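Local coordinates for protein ferredoxin-NADP reductase (Neisseria gonorrhoeae MIA_2011_03-10, PDB 5TR9) that binds FAD and probably passes electrons between NADP(H) and ferredoxin or a similar carrier, at residues E78-L83 with S130-F135; M125-T128 with P134-S137; Q243-M248 with G259-E264. All blocks are in the same frame, centred on the assembly; numbering follows the deposited sequence. Where two conformers were deposited one is given.

Contact 1: residues E78-L83 with S130-F135. With FAD (flavin-adenine dinucleotide), chain C.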
loop_
_atom_site.group_PDB
_atom_site.type_symbol
_atom_site.label_atom_id
_atom_site.label_comp_id
_atom_site.label_asym_id
_atom_site.label_seq_id
_atom_site.Cartn_x
_atom_site.Cartn_y
_atom_site.Cartn_z
ATOM N N GLU A 78 -8.373 3.234 -9.208
ATOM C CA GLU A 78 -7.264 4.165 -9.111
ATOM C C GLU A 78 -6.001 3.435 -8.671
ATOM O O GLU A 78 -6.055 2.468 -7.905
ATOM C CB GLU A 78 -7.592 5.302 -8.135
ATOM C CG GLU A 78 -6.602 6.442 -8.169
ATOM C CD GLU A 78 -7.038 7.635 -7.341
ATOM O OE1 GLU A 78 -8.235 8.025 -7.391
ATOM O OE2 GLU A 78 -6.168 8.208 -6.657
ATOM N N TYR A 79 -4.859 3.924 -9.164
ATOM C CA TYR A 79 -3.553 3.332 -8.899
ATOM C C TYR A 79 -2.551 4.439 -8.603
ATOM O O TYR A 79 -2.749 5.600 -8.980
ATOM C CB TYR A 79 -3.070 2.475 -10.087
ATOM C CG TYR A 79 -4.057 1.387 -10.440
ATOM C CD1 TYR A 79 -4.044 0.171 -9.767
ATOM C CD2 TYR A 79 -5.045 1.601 -11.411
ATOM C CE1 TYR A 79 -4.972 -0.825 -10.067
ATOM C CE2 TYR A 79 -5.978 0.616 -11.718
ATOM C CZ TYR A 79 -5.936 -0.595 -11.043
ATOM O OH TYR A 79 -6.874 -1.559 -11.361
ATOM N N PHE A 80 -1.492 4.067 -7.877
ATOM C CA PHE A 80 -0.383 4.952 -7.515
ATOM C C PHE A 80 0.893 4.338 -8.071
ATOM O O PHE A 80 1.267 3.231 -7.672
ATOM C CB PHE A 80 -0.302 5.103 -5.985
ATOM C CG PHE A 80 0.965 5.760 -5.474
ATOM C CD1 PHE A 80 1.581 6.785 -6.170
ATOM C CD2 PHE A 80 1.504 5.375 -4.241
ATOM C CE1 PHE A 80 2.744 7.387 -5.683
ATOM C CE2 PHE A 80 2.644 5.991 -3.734
ATOM C CZ PHE A 80 3.268 6.991 -4.452
ATOM N N ALA A 81 1.553 5.043 -8.996
ATOM C CA ALA A 81 2.759 4.531 -9.637
ATOM C C ALA A 81 3.941 5.478 -9.470
ATOM O O ALA A 81 3.804 6.703 -9.592
ATOM C CB ALA A 81 2.527 4.275 -11.138
ATOM N N VAL A 82 5.103 4.897 -9.185
ATOM C CA VAL A 82 6.368 5.630 -9.196
ATOM C C VAL A 82 7.021 5.421 -10.556
ATOM O O VAL A 82 7.185 4.282 -11.012
ATOM C CB VAL A 82 7.299 5.176 -8.057
ATOM C CG1 VAL A 82 7.305 3.693 -7.945
ATOM C CG2 VAL A 82 8.728 5.660 -8.301
ATOM N N LEU A 83 7.410 6.523 -11.206
ATOM C CA LEU A 83 8.016 6.411 -12.532
ATOM C C LEU A 83 9.502 6.102 -12.384
ATOM O O LEU A 83 10.258 6.878 -11.785
ATOM C CB LEU A 83 7.780 7.683 -13.347
ATOM C CG LEU A 83 6.299 8.019 -13.535
ATOM C CD1 LEU A 83 6.146 9.309 -14.334
ATOM C CD2 LEU A 83 5.526 6.874 -14.199
ATOM N N SER A 130 5.651 3.199 -2.835
ATOM C CA SER A 130 4.331 2.873 -3.372
ATOM C C SER A 130 3.640 1.747 -2.609
ATOM O O SER A 130 2.463 1.480 -2.878
ATOM C CB SER A 130 4.432 2.518 -4.858
ATOM O OG SER A 130 5.363 1.470 -5.078
ATOM N N GLY A 131 4.322 1.103 -1.657
ATOM C CA GLY A 131 3.720 0.084 -0.806
ATOM C C GLY A 131 2.577 0.581 0.061
ATOM O O GLY A 131 1.852 -0.246 0.633
ATOM N N ILE A 132 2.404 1.904 0.190
ATOM C CA ILE A 132 1.208 2.434 0.841
ATOM C C ILE A 132 -0.066 2.100 0.068
ATOM O O ILE A 132 -1.144 2.054 0.660
ATOM C CB ILE A 132 1.349 3.961 1.042
ATOM C CG1 ILE A 132 0.292 4.471 2.020
ATOM C CG2 ILE A 132 1.334 4.700 -0.323
ATOM C CD1 ILE A 132 0.464 5.916 2.438
ATOM N N ALA A 133 0.035 1.823 -1.239
ATOM C CA ALA A 133 -1.151 1.691 -2.092
ATOM C C ALA A 133 -2.212 0.728 -1.567
ATOM O O ALA A 133 -3.378 1.144 -1.449
ATOM C CB ALA A 133 -0.712 1.293 -3.509
ATOM N N PRO A 134 -1.914 -0.542 -1.254
ATOM C CA PRO A 134 -2.994 -1.426 -0.773
ATOM C C PRO A 134 -3.598 -0.952 0.531
ATOM O O PRO A 134 -4.784 -1.194 0.799
ATOM C CB PRO A 134 -2.295 -2.781 -0.599
ATOM C CG PRO A 134 -0.831 -2.435 -0.392
ATOM C CD PRO A 134 -0.603 -1.227 -1.275
ATOM N N PHE A 135 -2.803 -0.289 1.360
ATOM C CA PHE A 135 -3.316 0.169 2.644
ATOM C C PHE A 135 -4.277 1.341 2.473
ATOM O O PHE A 135 -5.184 1.510 3.296
ATOM C CB PHE A 135 -2.137 0.503 3.569
ATOM C CG PHE A 135 -1.253 -0.690 3.855
ATOM C CD1 PHE A 135 -1.811 -1.927 4.172
ATOM C CD2 PHE A 135 0.125 -0.587 3.778
ATOM C CE1 PHE A 135 -1.014 -3.038 4.413
ATOM C CE2 PHE A 135 0.937 -1.705 4.023
ATOM C CZ PHE A 135 0.358 -2.927 4.343
HETATM P PA FAD C . 10.411 -2.611 -14.168
HETATM O O1A FAD C . 11.133 -3.231 -15.318
HETATM O O2A FAD C . 9.173 -3.351 -13.673
HETATM O O5B FAD C . 11.335 -2.446 -12.919
HETATM C C5B FAD C . 12.656 -1.881 -13.031
HETATM C C4B FAD C . 13.198 -1.742 -11.630
HETATM O O4B FAD C . 12.524 -0.648 -10.977
HETATM C C3B FAD C . 12.945 -2.935 -10.720
HETATM O O3B FAD C . 13.943 -3.940 -10.868
HETATM C C2B FAD C . 13.004 -2.303 -9.328
HETATM O O2B FAD C . 14.348 -2.149 -8.881
HETATM C C1B FAD C . 12.430 -0.910 -9.585
HETATM N N9A FAD C . 11.039 -0.731 -9.197
HETATM C C8A FAD C . 9.926 -1.233 -9.817
HETATM N N7A FAD C . 8.795 -0.854 -9.266
HETATM C C5A FAD C . 9.198 -0.033 -8.223
HETATM C C6A FAD C . 8.476 0.684 -7.253
HETATM N N6A FAD C . 7.141 0.679 -7.174
HETATM N N1A FAD C . 9.182 1.397 -6.345
HETATM C C2A FAD C . 10.517 1.401 -6.426
HETATM N N3A FAD C . 11.306 0.761 -7.295
HETATM C C4A FAD C . 10.578 0.064 -8.179
HETATM N N1 FAD C . 4.565 -0.323 -8.625
HETATM C C2 FAD C . 3.950 0.857 -8.331
HETATM O O2 FAD C . 4.415 1.938 -8.723
HETATM N N3 FAD C . 2.795 0.844 -7.556
HETATM C C4 FAD C . 2.183 -0.286 -7.033
HETATM O O4 FAD C . 1.150 -0.187 -6.370
HETATM C C4X FAD C . 2.842 -1.525 -7.367
HETATM N N5 FAD C . 2.337 -2.649 -6.891
HETATM C C5X FAD C . 2.975 -3.831 -7.216
HETATM C C6 FAD C . 2.451 -5.031 -6.727
HETATM C C7 FAD C . 3.054 -6.247 -7.022
HETATM C C7M FAD C . 2.454 -7.524 -6.494
HETATM C C8 FAD C . 4.199 -6.275 -7.834
HETATM C C8M FAD C . 4.867 -7.585 -8.174
HETATM C C9 FAD C . 4.729 -5.079 -8.317
HETATM C C9A FAD C . 4.125 -3.862 -8.022
HETATM N N10 FAD C . 4.658 -2.626 -8.462
HETATM C C10 FAD C . 4.024 -1.447 -8.178
HETATM C "C1'" FAD C . 5.768 -2.580 -9.416
HETATM C "C2'" FAD C . 5.206 -2.464 -10.846
HETATM O "O2'" FAD C . 4.578 -3.678 -11.266
HETATM C "C3'" FAD C . 6.295 -2.083 -11.851
HETATM O "O3'" FAD C . 7.426 -2.927 -11.670
HETATM C "C4'" FAD C . 6.643 -0.593 -11.852
HETATM O "O4'" FAD C . 5.511 0.143 -12.324
HETATM C "C5'" FAD C . 7.841 -0.263 -12.716
HETATM O "O5'" FAD C . 7.625 -0.793 -14.039
HETATM P P FAD C . 8.694 -0.560 -15.187
HETATM O O1P FAD C . 8.855 0.933 -15.448
HETATM O O2P FAD C . 8.320 -1.438 -16.329
HETATM O O3P FAD C . 10.040 -1.107 -14.501
#

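Contact 2: residues M125-T128 with P134-S137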
loop_
_atom_site.group_PDB
_atom_site.type_symbol
_atom_site.label_atom_id
_atom_site.label_comp_id
_atom_site.label_asym_id
_atom_site.label_seq_id
_atom_site.Cartn_x
_atom_site.Cartn_y
_atom_site.Cartn_z
ATOM N N MET A 125 0.076 -1.082 9.959
ATOM C CA MET A 125 0.475 -1.227 8.562
ATOM C C MET A 125 1.797 -0.496 8.349
ATOM O O MET A 125 1.887 0.709 8.595
ATOM C CB MET A 125 -0.631 -0.685 7.649
ATOM C CG MET A 125 -1.929 -1.497 7.767
ATOM S SD MET A 125 -3.346 -0.739 6.942
ATOM C CE MET A 125 -3.546 0.686 7.980
ATOM N N LEU A 126 2.820 -1.227 7.899
ATOM C CA LEU A 126 4.168 -0.698 7.712
ATOM C C LEU A 126 4.473 -0.705 6.222
ATOM O O LEU A 126 4.388 -1.757 5.583
ATOM C CB LEU A 126 5.189 -1.558 8.465
ATOM C CG LEU A 126 4.954 -1.786 9.965
ATOM C CD1 LEU A 126 5.962 -2.798 10.479
ATOM C CD2 LEU A 126 5.089 -0.463 10.723
ATOM N N CYS A 127 4.823 0.448 5.656
ATOM C CA CYS A 127 5.047 0.428 4.217
ATOM C C CYS A 127 6.135 1.410 3.818
ATOM O O CYS A 127 6.474 2.334 4.567
ATOM C CB CYS A 127 3.757 0.739 3.442
ATOM S SG CYS A 127 3.011 2.339 3.836
ATOM N N THR A 128 6.674 1.191 2.613
ATOM C CA THR A 128 7.610 2.115 1.980
ATOM C C THR A 128 7.108 2.479 0.595
ATOM O O THR A 128 6.531 1.650 -0.107
ATOM C CB THR A 128 9.031 1.533 1.827
ATOM O OG1 THR A 128 9.038 0.494 0.834
ATOM C CG2 THR A 128 9.536 0.996 3.152
ATOM N N PRO A 134 -1.914 -0.542 -1.254
ATOM C CA PRO A 134 -2.994 -1.426 -0.773
ATOM C C PRO A 134 -3.598 -0.952 0.531
ATOM O O PRO A 134 -4.784 -1.194 0.799
ATOM C CB PRO A 134 -2.295 -2.781 -0.599
ATOM C CG PRO A 134 -0.831 -2.435 -0.392
ATOM C CD PRO A 134 -0.603 -1.227 -1.275
ATOM N N PHE A 135 -2.803 -0.289 1.360
ATOM C CA PHE A 135 -3.316 0.169 2.644
ATOM C C PHE A 135 -4.277 1.341 2.473
ATOM O O PHE A 135 -5.184 1.510 3.296
ATOM C CB PHE A 135 -2.137 0.503 3.569
ATOM C CG PHE A 135 -1.253 -0.690 3.855
ATOM C CD1 PHE A 135 -1.811 -1.927 4.172
ATOM C CD2 PHE A 135 0.125 -0.587 3.778
ATOM C CE1 PHE A 135 -1.014 -3.038 4.413
ATOM C CE2 PHE A 135 0.937 -1.705 4.023
ATOM C CZ PHE A 135 0.358 -2.927 4.343
ATOM N N LEU A 136 -4.135 2.129 1.396
ATOM C CA LEU A 136 -5.131 3.169 1.126
ATOM C C LEU A 136 -6.502 2.552 0.855
ATOM O O LEU A 136 -7.526 3.037 1.362
ATOM C CB LEU A 136 -4.690 4.046 -0.048
ATOM C CG LEU A 136 -3.388 4.821 0.191
ATOM C CD1 LEU A 136 -2.990 5.603 -1.059
ATOM C CD2 LEU A 136 -3.529 5.760 1.375
ATOM N N SER A 137 -6.547 1.467 0.070
ATOM C CA SER A 137 -7.822 0.806 -0.182
ATOM C C SER A 137 -8.391 0.211 1.100
ATOM O O SER A 137 -9.598 0.311 1.354
ATOM C CB SER A 137 -7.644 -0.283 -1.250
ATOM O OG SER A 137 -8.898 -0.840 -1.618
#

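Contact 3: residues Q243-M248 with G259-E264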
loop_
_atom_site.group_PDB
_atom_site.type_symbol
_atom_site.label_atom_id
_atom_site.label_comp_id
_atom_site.label_asym_id
_atom_site.label_seq_id
_atom_site.Cartn_x
_atom_site.Cartn_y
_atom_site.Cartn_z
ATOM N N GLN A 243 12.229 -9.986 9.705
ATOM C CA GLN A 243 13.220 -10.597 10.584
ATOM C C GLN A 243 13.278 -9.884 11.926
ATOM O O GLN A 243 13.470 -10.529 12.965
ATOM C CB GLN A 243 14.588 -10.602 9.910
ATOM C CG GLN A 243 14.586 -11.448 8.656
ATOM C CD GLN A 243 15.940 -11.602 8.020
ATOM O OE1 GLN A 243 16.929 -10.960 8.418
ATOM N NE2 GLN A 243 16.010 -12.483 7.018
ATOM N N THR A 244 13.108 -8.557 11.922
ATOM C CA THR A 244 13.088 -7.794 13.169
ATOM C C THR A 244 11.894 -8.182 14.031
ATOM O O THR A 244 12.042 -8.401 15.243
ATOM C CB THR A 244 13.086 -6.296 12.854
ATOM O OG1 THR A 244 14.342 -5.952 12.261
ATOM C CG2 THR A 244 12.895 -5.463 14.126
ATOM N N LEU A 245 10.709 -8.308 13.416
ATOM C CA LEU A 245 9.523 -8.712 14.169
ATOM C C LEU A 245 9.655 -10.137 14.703
ATOM O O LEU A 245 9.246 -10.420 15.836
ATOM C CB LEU A 245 8.270 -8.562 13.294
ATOM C CG LEU A 245 7.910 -7.106 12.971
ATOM C CD1 LEU A 245 6.754 -7.069 11.978
ATOM C CD2 LEU A 245 7.552 -6.365 14.260
ATOM N N LEU A 246 10.241 -11.051 13.918
ATOM C CA LEU A 246 10.517 -12.385 14.457
ATOM C C LEU A 246 11.387 -12.308 15.707
ATOM O O LEU A 246 11.154 -13.034 16.682
ATOM C CB LEU A 246 11.196 -13.269 13.407
ATOM C CG LEU A 246 10.422 -13.735 12.172
ATOM C CD1 LEU A 246 11.177 -14.867 11.474
ATOM C CD2 LEU A 246 9.015 -14.176 12.513
ATOM N N ASP A 247 12.398 -11.430 15.701
ATOM C CA ASP A 247 13.268 -11.286 16.865
ATOM C C ASP A 247 12.503 -10.753 18.072
ATOM O O ASP A 247 12.877 -11.037 19.217
ATOM C CB ASP A 247 14.438 -10.347 16.551
ATOM C CG ASP A 247 15.468 -10.968 15.619
ATOM O OD1 ASP A 247 15.520 -12.206 15.515
ATOM O OD2 ASP A 247 16.242 -10.201 15.000
ATOM N N MET A 248 11.440 -9.989 17.827
ATOM C CA MET A 248 10.593 -9.399 18.856
ATOM C C MET A 248 9.459 -10.317 19.299
ATOM O O MET A 248 8.645 -9.907 20.133
ATOM C CB MET A 248 10.020 -8.061 18.362
ATOM C CG MET A 248 11.088 -6.985 18.225
ATOM S SD MET A 248 10.616 -5.512 17.294
ATOM C CE MET A 248 9.359 -4.788 18.352
ATOM N N GLY A 259 -0.854 -16.165 13.996
ATOM C CA GLY A 259 0.292 -15.322 13.734
ATOM C C GLY A 259 -0.035 -13.852 13.917
ATOM O O GLY A 259 -1.102 -13.457 14.387
ATOM N N GLN A 260 0.942 -13.031 13.548
ATOM C CA GLN A 260 0.773 -11.597 13.692
ATOM C C GLN A 260 1.298 -10.813 12.496
ATOM O O GLN A 260 1.331 -9.583 12.568
ATOM C CB GLN A 260 1.474 -11.090 14.976
ATOM C CG GLN A 260 0.992 -11.738 16.295
ATOM C CD GLN A 260 1.659 -13.082 16.585
ATOM O OE1 GLN A 260 2.781 -13.341 16.150
ATOM N NE2 GLN A 260 0.959 -13.948 17.309
ATOM N N ILE A 261 1.730 -11.463 11.411
ATOM C CA ILE A 261 2.368 -10.752 10.304
ATOM C C ILE A 261 1.806 -11.223 8.969
ATOM O O ILE A 261 1.776 -12.428 8.691
ATOM C CB ILE A 261 3.894 -10.955 10.309
ATOM C CG1 ILE A 261 4.508 -10.598 11.663
ATOM C CG2 ILE A 261 4.538 -10.134 9.207
ATOM C CD1 ILE A 261 5.958 -11.046 11.766
ATOM N N MET A 262 1.410 -10.269 8.125
ATOM C CA MET A 262 1.181 -10.490 6.702
ATOM C C MET A 262 2.125 -9.583 5.930
ATOM O O MET A 262 2.353 -8.441 6.335
ATOM C CB MET A 262 -0.252 -10.162 6.289
ATOM C CG MET A 262 -1.297 -11.007 6.955
ATOM S SD MET A 262 -2.932 -10.359 6.572
ATOM C CE MET A 262 -3.915 -11.444 7.601
ATOM N N MET A 263 2.654 -10.071 4.807
ATOM C CA MET A 263 3.619 -9.265 4.069
ATOM C C MET A 263 3.525 -9.536 2.572
ATOM O O MET A 263 3.133 -10.625 2.135
ATOM C CB MET A 263 5.039 -9.529 4.572
ATOM C CG MET A 263 5.488 -10.945 4.426
ATOM S SD MET A 263 7.058 -11.159 5.301
ATOM C CE MET A 263 7.419 -12.866 4.924
ATOM N N GLU A 264 3.882 -8.516 1.791
ATOM C CA GLU A 264 3.908 -8.606 0.339
ATOM C C GLU A 264 4.958 -7.638 -0.182
ATOM O O GLU A 264 4.952 -6.470 0.210
ATOM C CB GLU A 264 2.523 -8.265 -0.225
ATOM C CG GLU A 264 2.398 -8.299 -1.740
ATOM C CD GLU A 264 1.002 -7.850 -2.165
ATOM O OE1 GLU A 264 0.848 -6.660 -2.525
ATOM O OE2 GLU A 264 0.060 -8.670 -2.107
#

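Contact 1: residues E78-L83 with S130-F135
Phe80 faces the turn that runs from Ser130 into helix 133-139, and the backbones come nearest at Phe80 and Ala133, whose CA atoms lie 6.4 Å apart. Residues 78-82 are extended at the margin of the antiparallel sheet. Tyr79 and Ala81 pair through their backbones with Phe35 and Ile33 of strand 32-38, while Phe80 O and Val82 N turn to the flavin. The second segment passes from a 3-10 turn, held by a bond from Ala133 N to Ser130 O, into helix 133-139. Between the protein segments themselves the contact is apolar. The Phe80 ring swings across to the turn because chi1 (168°) sets CG opposite the backbone N, and there CE2 lies 3.6 Å from Ser130 CA and 3.9 Å from Ile132 CG2. Both meet the ring obliquely, and its packing continues in an edge-to-face pair with Phe165.

The flavin supplies the polar links. Its N3 donates to Phe80 O at 2.8 Å, and Val82 N donates to its O2 at 3.1 Å, two bonds that fix the pyrimidine edge of the ring. From the turn, Ser130 OG accepts a bond from N6A of the adenine at 2.9 Å; its chi1 of 55° sets it between the backbone N and the carbonyl carbon. Ala133 CB sits 3.7 Å from flavin O4. One strand thus reads the flavin while the turn also holds the adenine of the folded-back FAD. This is the flavin site of the ferredoxin-NADP reductase fold, at the seam between the FAD-binding and NAD-binding domains.

Contact 2: residues M125-T128 with P134-S137
Leu126 O is the polar atom that approaches Phe135, standing 3.8 Å from CE2 and oblique to the ring. No hydrogen bond crosses here, because the helix offers a phenyl ring; the backbone of Leu126 pairs with Met230 and Cys232 of the adjoining strand 227-233. What joins strand 122-128 to helix 133-139 is the Phe135 ring, thrust from the helix onto two strand residues that point the same way, Met125 and Cys127.

Met125 lies over one face. Its CB makes a CH-pi contact 3.7 Å from the ring centroid and only 6° off the normal, almost straight above the centre. From there the chain runs back over the ring toward the helix, CG passing over the same face, until SD reaches 3.4 Å from Phe135 CD1. The sulfur is oblique to the ring, 46° off its normal, a Met-aromatic contact. The bend at chi3 (-67°) carries CE away from the ring.

Cys127 comes in at the edge instead: its CB lies near the ring plane, 3.8 Å from Phe135 CE2. The SG is also at the edge, 5.4 Å from the centroid, a longer sulfur-aromatic contact.

Met230 and Cys232 of strand 227-233 touch the same ring. Dispersion and sulfur-aromatic attraction therefore probably help to hold the first helix after strand 122-128 against the parallel sheet, with face and edge of one phenyl ring each met by a sulfur-bearing side chain.

Contact 3: residues Q243-M248 with G259-E264
Leu245 and Leu246, in the last turn of helix 235-247, are the residues that meet Ile261 at the start of strand 261-265. Just ahead of them, Thr244 looks elsewhere: its OG1 is hydrogen-bonded to Asp240 O, one turn back in the helix, and to Lys210 NZ, and its side chain rests on helix 205-210.

Leu245 makes the main contact. The residue points toward the strand, and its CB lies 3.7 Å from Ile261 CD1. Its CG is anti to the carbonyl carbon (chi1 -68°), which carries the branched end past the isoleucine, with CD1 4.1 Å from Ile261 CD1 and 4.2 Å from Ile261 CG1. The two side chains cross at a slant, the isoleucine ending beside the root of the leucine. The longer branch of Ile261 does the reaching: with chi2 at 169° it stretches out fully, and the methyl at its tip is presented to the helix.

Leu246 adds a lighter touch from the exposed flank, CD2 standing 4.4 Å from the same Ile261 CD1. The helix then runs out. Asp247 N still bonds to Gln243 O at 3.1 Å, but Met248 N has just weak bonds, to Thr244 O and Leu245 O.

The pair belongs to a beta-alpha-beta unit, strand 227-233, helix 235-247 and strand 261-265, whose strands lie side by side and parallel. Leu245 also rests on Phe229 of the first strand and Leu209 of helix 205-210, while Ile261 touches Ile231, Phe242 and Tyr250. Farther along, Met263 packs on Val238 and Phe242. Helix 235-247 thereby lies over the outermost strand of the parallel sheet and its inner neighbour.

Contacts 1 and 2 share Pro134 and Phe135, and their centres are 9 Å apart. They touch where Ile132 CA meets Cys127 SG at 3.5 Å, so the turn that faces the flavin is joined directly to the core of the NAD-binding domain. The Cys127 side chain is about 10 Å from FAD. Contact 3 reaches the same parallel sheet as contact 2, on a strand two places farther along, with centres 15 Å apart and nearest atoms about 5 Å. It stands 22 Å from contact 1, centre to centre. Together the three run from the cofactor through the sheet to its outermost strand.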